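Local coordinates for protein probable LacI-family transcriptional regulator (PDB 3BIL) that probably acts as a LacI-family, DNA-binding transcriptional regulator, joining a helix-turn-helix domain to a periplasmic-binding-protein-like domain, with its specific function unknown, at residues L76-H79 with Y80-A83; I88-T91 with A92-G96; A247-S250 with M251-I254. All coordinates share one frame; numbering follows the deposited sequence.

Contact 1 of 3, residues L76-H79 with Y80-A83; sequences LINH and YFAA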
# COMPACT_ATOMS: atom_id res chain seq x y z
N LEU A 76 0.58 7.14 -2.89
CA LEU A 76 0.74 6.45 -1.61
C LEU A 76 0.05 5.08 -1.61
O LEU A 76 0.45 4.18 -0.87
CB LEU A 76 0.28 7.33 -0.41
CG LEU A 76 1.15 8.57 -0.09
CD1 LEU A 76 0.46 9.53 0.88
CD2 LEU A 76 2.52 8.18 0.45
N ILE A 77 -0.97 4.92 -2.46
CA ILE A 77 -1.51 3.58 -2.70
C ILE A 77 -0.54 2.71 -3.50
O ILE A 77 -0.66 1.49 -3.50
CB ILE A 77 -2.96 3.56 -3.32
CG1 ILE A 77 -3.02 4.18 -4.71
CG2 ILE A 77 -3.99 4.25 -2.40
CD1 ILE A 77 -4.30 3.79 -5.51
N ASN A 78 0.43 3.32 -4.19
CA ASN A 78 1.57 2.55 -4.65
C ASN A 78 2.39 2.06 -3.44
O ASN A 78 2.90 2.85 -2.61
CB ASN A 78 2.44 3.33 -5.62
CG ASN A 78 3.33 2.42 -6.48
OD1 ASN A 78 4.03 1.55 -5.96
ND2 ASN A 78 3.32 2.64 -7.78
N HIS A 79 2.47 0.74 -3.31
CA HIS A 79 3.10 0.16 -2.17
C HIS A 79 4.57 0.47 -2.22
O HIS A 79 5.22 0.58 -1.18
CB HIS A 79 2.85 -1.34 -2.14
CG HIS A 79 3.76 -2.08 -1.20
ND1 HIS A 79 4.94 -2.67 -1.62
CD2 HIS A 79 3.66 -2.33 0.12
CE1 HIS A 79 5.52 -3.26 -0.59
NE2 HIS A 79 4.77 -3.06 0.48
N TYR A 80 5.11 0.64 -3.42
CA TYR A 80 6.52 0.97 -3.56
C TYR A 80 6.87 2.35 -3.01
O TYR A 80 7.84 2.51 -2.28
CB TYR A 80 6.92 0.89 -5.01
CG TYR A 80 8.31 1.42 -5.30
CD1 TYR A 80 9.43 0.60 -5.19
CD2 TYR A 80 8.48 2.74 -5.70
CE1 TYR A 80 10.68 1.07 -5.48
CE2 TYR A 80 9.73 3.22 -5.98
CZ TYR A 80 10.82 2.38 -5.87
OH TYR A 80 12.05 2.89 -6.18
N PHE A 81 6.07 3.34 -3.37
CA PHE A 81 6.28 4.66 -2.89
C PHE A 81 5.91 4.81 -1.39
O PHE A 81 6.42 5.72 -0.72
CB PHE A 81 5.48 5.63 -3.75
CG PHE A 81 6.07 5.85 -5.11
CD1 PHE A 81 7.38 6.28 -5.26
CD2 PHE A 81 5.29 5.64 -6.24
CE1 PHE A 81 7.93 6.49 -6.55
CE2 PHE A 81 5.82 5.86 -7.53
CZ PHE A 81 7.14 6.28 -7.70
N ALA A 82 5.03 3.95 -0.87
CA ALA A 82 4.74 3.96 0.57
C ALA A 82 5.89 3.28 1.33
O ALA A 82 6.28 3.70 2.43
CB ALA A 82 3.40 3.31 0.86
N ALA A 83 6.46 2.24 0.72
CA ALA A 83 7.68 1.63 1.26
C ALA A 83 8.83 2.63 1.29
O ALA A 83 9.48 2.77 2.29
CB ALA A 83 8.07 0.36 0.47
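The side-chain oxygen of Asn-78 is gripped at the very start of helix 79-94: Tyr-80 N donates to Asn-78 OD1 across 2.9 Å, and Ser-250 OG adds a weak hydrogen bond from outside the turn. The amide NH arrives in the plane of the side-chain carbonyl, on a lone pair, although the bond is somewhat bent at 141°. Asn-78 gets there with CG anti to its own nitrogen (chi1 -160°), which brings the amide alongside the start of the helix, with Asn-78 OD1 3.1 Å from Tyr-80 CB. Asn-78 is thus a true N-cap residue, its side chain satisfying an NH that no earlier carbonyl of the helix serves.

The backbone of the same residue opens the regular pattern. Asn-78 O accepts from Ala-82 N at 3.0 Å, and one residue on, Ala-83 N reaches His-79 O at 2.8 Å with a straighter geometry. This loop-to-helix junction follows strand 69-73 and belongs to the first beta-alpha unit of the periplasmic-binding-protein-like domain. Ala-82 CB fits in beneath the preceding loop, 3.5 Å from Leu-76 O, while Leu-76 itself packs on Val-85 of the second subunit.

Phe-81 meets the cap from another direction. Asn-78 CB lies at the edge of the phenyl ring, near its plane and 3.7 Å from Phe-81 CD2, and the amide and ring planes stand 67° apart. One face of the Phe-81 ring is met near its rim by Tyr-80 CD2. The Tyr-80 ring runs beside the Asn-78 amide, pointing the same way, and carries its hydroxyl to a weak hydrogen bond with Asp-152, whereas His-79 turns its imidazole to stack on the ring of His-279.

Contact 2 of 3, residues I88-T91 with A92-G96; sequences IQST and ASKAG
The flat peptide group ending in Ser-90 O receives two donors on one and the same face: Ser-93 OG at 3.3 Å from Ser-90 O, and Lys-94 N at 3.2 Å from it. They stand at nearly equal tilts from the carbonyl plane, about 24°, and Ser-93 N adds a weak third bond to the oxygen. The hydroxyl folds back against the helix to make this bond, with chi1 at 92°, away from a staggered value.

One position earlier, Ser-93 N donates to Gln-89 O at 3.1 Å, and Ala-92 N to Ile-88 O. Ala-92 CB rests 3.3 Å from Ile-88 O on the side of the helix that meets Thr-99 of strand 99-103. The Gln-89 amide points elsewhere, its NE2 bonding to Asn-103 O of the second subunit. Thr-91, by contrast, turns its OG1 back to Glu-87 O and packs on helix 296-308.

Toward the end of helix 79-94 the pattern weakens. Ala-95 N makes a weak hydrogen bond to Thr-91 O, at 3.3 Å, and Gly-96, with its left-handed backbone (phi 52°), turns the chain away while its N bonds to Ser-93 O at 2.9 Å. The extended Lys-94 chain runs back beside Ser-90, its NZ 4.3 Å from Ser-90 OG, too far for a hydrogen bond. With two full bonds and one weak one, Ser-90 O is well satisfied just before the helical pattern frays.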
# COMPACT_ATOMS: atom_id res chain seq x y z
N ILE A 88 12.49 6.22 4.20
CA ILE A 88 13.10 7.55 4.21
C ILE A 88 12.83 8.19 5.57
O ILE A 88 13.67 8.91 6.07
CB ILE A 88 12.50 8.47 3.13
CG1 ILE A 88 13.07 8.13 1.76
CG2 ILE A 88 12.80 9.93 3.42
CD1 ILE A 88 12.29 8.75 0.61
N GLN A 89 11.66 7.92 6.15
CA GLN A 89 11.32 8.49 7.44
C GLN A 89 12.16 7.88 8.56
O GLN A 89 12.60 8.60 9.47
CB GLN A 89 9.85 8.32 7.77
CG GLN A 89 9.55 8.81 9.16
CD GLN A 89 8.10 8.78 9.51
OE1 GLN A 89 7.29 9.49 8.92
NE2 GLN A 89 7.76 7.98 10.51
N SER A 90 12.36 6.56 8.49
CA SER A 90 13.08 5.82 9.51
C SER A 90 14.59 6.19 9.55
O SER A 90 15.15 6.45 10.63
CB SER A 90 12.84 4.33 9.30
OG SER A 90 13.97 3.56 9.64
N THR A 91 15.22 6.22 8.37
CA THR A 91 16.59 6.71 8.21
C THR A 91 16.79 8.17 8.67
O THR A 91 17.75 8.47 9.38
CB THR A 91 17.07 6.53 6.75
OG1 THR A 91 16.93 5.15 6.38
CG2 THR A 91 18.54 6.90 6.61
N ALA A 92 15.87 9.06 8.29
CA ALA A 92 15.92 10.44 8.75
C ALA A 92 15.89 10.57 10.28
O ALA A 92 16.58 11.43 10.84
CB ALA A 92 14.78 11.27 8.13
N SER A 93 15.10 9.75 10.96
CA SER A 93 14.96 9.91 12.40
C SER A 93 16.22 9.41 13.08
O SER A 93 16.61 9.96 14.11
CB SER A 93 13.74 9.18 12.96
OG SER A 93 14.09 7.87 13.38
N LYS A 94 16.86 8.39 12.51
CA LYS A 94 18.17 7.95 13.00
C LYS A 94 19.27 9.02 12.93
O LYS A 94 20.23 8.96 13.70
CB LYS A 94 18.63 6.68 12.30
CG LYS A 94 18.10 5.44 12.95
CD LYS A 94 18.45 4.24 12.14
CE LYS A 94 17.49 3.13 12.44
NZ LYS A 94 17.63 2.04 11.43
N ALA A 95 19.13 9.97 12.00
CA ALA A 95 20.02 11.13 11.90
C ALA A 95 19.32 12.38 12.48
O ALA A 95 19.54 13.52 12.02
CB ALA A 95 20.44 11.36 10.45
N GLY A 96 18.45 12.14 13.47
CA GLY A 96 17.70 13.19 14.17
C GLY A 96 16.91 14.18 13.31
O GLY A 96 17.13 15.38 13.39

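Contact 3 of 3, residues A247-S250 with M251-I254; sequences AGDS and MMTI
Two groups of Thr-253 converge on Asp-249 O. Its backbone N donates at 2.9 Å to Asp-249 O, and Thr-253 OG1 donates to the same oxygen at 2.6 Å, the pair arriving from opposite faces of the carbonyl plane. The hydroxyl can do this because chi1 of -58° sets OG1 beside the threonine's own nitrogen, facing the start of the helix. Beside it, Ile-254 N bonds to Ser-250 O at 3.1 Å, nearly along the C=O axis.

Apolar groups close round this turn. Ala-247 CB, at the end of its strand, sits 3.5 Å from Thr-253 OG1 and 4.0 Å from Met-252 CB, while the Met-252 chain passes over Asp-249 CB. Met-251 curls at chi2 and chi3, and the bend brings its terminal CE back to 3.4 Å from Ser-250 CB. Asp-249 occupies the N-cap position, yet its side chain makes no capping bond.

A second shell holds these groups in place. Phe-276 N is a further partner of Thr-253 OG1, Asp-277 OD2 is hydrogen-bonded to Ser-250 OG, and Arg-202 NH1 reaches Gly-248 O. Ala-247 is meanwhile tied by backbone bonds to Ile-274 in the neighbouring strand. Strand 244-247, helix 250-262 and the adjacent parallel strand 272-276 form a beta-alpha-beta crossover, and the turn lies at the carboxyl end of its first strand, the end that in the periplasmic-binding-protein fold borders the cleft between the two lobes.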
# COMPACT_ATOMS: atom_id res chain seq x y z
N ALA A 247 5.42 -7.08 -16.56
CA ALA A 247 4.97 -5.76 -16.20
C ALA A 247 6.17 -4.94 -15.91
O ALA A 247 7.17 -5.48 -15.46
CB ALA A 247 4.16 -5.86 -14.96
N GLY A 248 6.08 -3.64 -16.08
CA GLY A 248 7.20 -2.76 -15.78
C GLY A 248 6.93 -1.85 -14.61
O GLY A 248 7.71 -0.93 -14.39
N ASP A 249 5.82 -2.10 -13.88
CA ASP A 249 5.43 -1.32 -12.67
C ASP A 249 4.72 -2.14 -11.60
O ASP A 249 4.14 -3.17 -11.92
CB ASP A 249 4.47 -0.18 -13.04
CG ASP A 249 5.21 1.08 -13.33
OD1 ASP A 249 6.38 1.12 -12.92
OD2 ASP A 249 4.66 2.01 -13.96
N SER A 250 4.73 -1.68 -10.36
CA SER A 250 3.74 -2.19 -9.38
C SER A 250 2.34 -2.26 -10.01
O SER A 250 1.70 -3.33 -10.04
CB SER A 250 3.62 -1.27 -8.15
OG SER A 250 4.79 -1.28 -7.35
N MET A 251 1.86 -1.11 -10.49
CA MET A 251 0.47 -1.01 -10.93
C MET A 251 0.20 -1.87 -12.16
O MET A 251 -0.83 -2.55 -12.23
CB MET A 251 -0.01 0.45 -11.06
CG MET A 251 0.07 1.28 -9.70
SD MET A 251 -0.72 0.69 -8.14
CE MET A 251 0.58 -0.10 -7.18
N MET A 252 1.15 -1.88 -13.11
CA MET A 252 1.04 -2.78 -14.24
C MET A 252 1.01 -4.27 -13.75
O MET A 252 0.26 -5.10 -14.29
CB MET A 252 2.12 -2.45 -15.31
CG MET A 252 2.05 -0.99 -16.01
SD MET A 252 0.55 -0.66 -17.03
CE MET A 252 -0.66 -0.45 -15.78
N THR A 253 1.73 -4.58 -12.66
CA THR A 253 1.78 -5.96 -12.15
C THR A 253 0.47 -6.44 -11.61
O THR A 253 0.14 -7.64 -11.76
CB THR A 253 2.83 -6.15 -11.01
OG1 THR A 253 4.12 -5.78 -11.50
CG2 THR A 253 2.87 -7.62 -10.57
N ILE A 254 -0.26 -5.53 -10.94
CA ILE A 254 -1.66 -5.79 -10.59
C ILE A 254 -2.57 -6.09 -11.80
O ILE A 254 -3.25 -7.12 -11.79
CB ILE A 254 -2.29 -4.73 -9.63
CG1 ILE A 254 -1.51 -4.69 -8.34
CG2 ILE A 254 -3.71 -5.16 -9.24
CD1 ILE A 254 -1.53 -3.32 -7.64

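In the fold
Contacts 1, 2 and 3 follow one another along the chain, all within the periplasmic-binding-protein-like region. Contacts 1 and 2 share helix 79-94, one at its start and the other at its end, with centres about 18 Å apart. Contact 3 opens helix 250-262, far on in sequence, but its centre is about 13 Å from that of contact 1, and the two meet through Asn-78 and Ser-250 and through Met-251 CE packing on Asn-78. Two helix starts, each following a parallel strand, thus meet near the middle of the molecule, consistent with a junction between the lobes. Contact 2 stays about 15 Å from contact 3 at the nearest atoms.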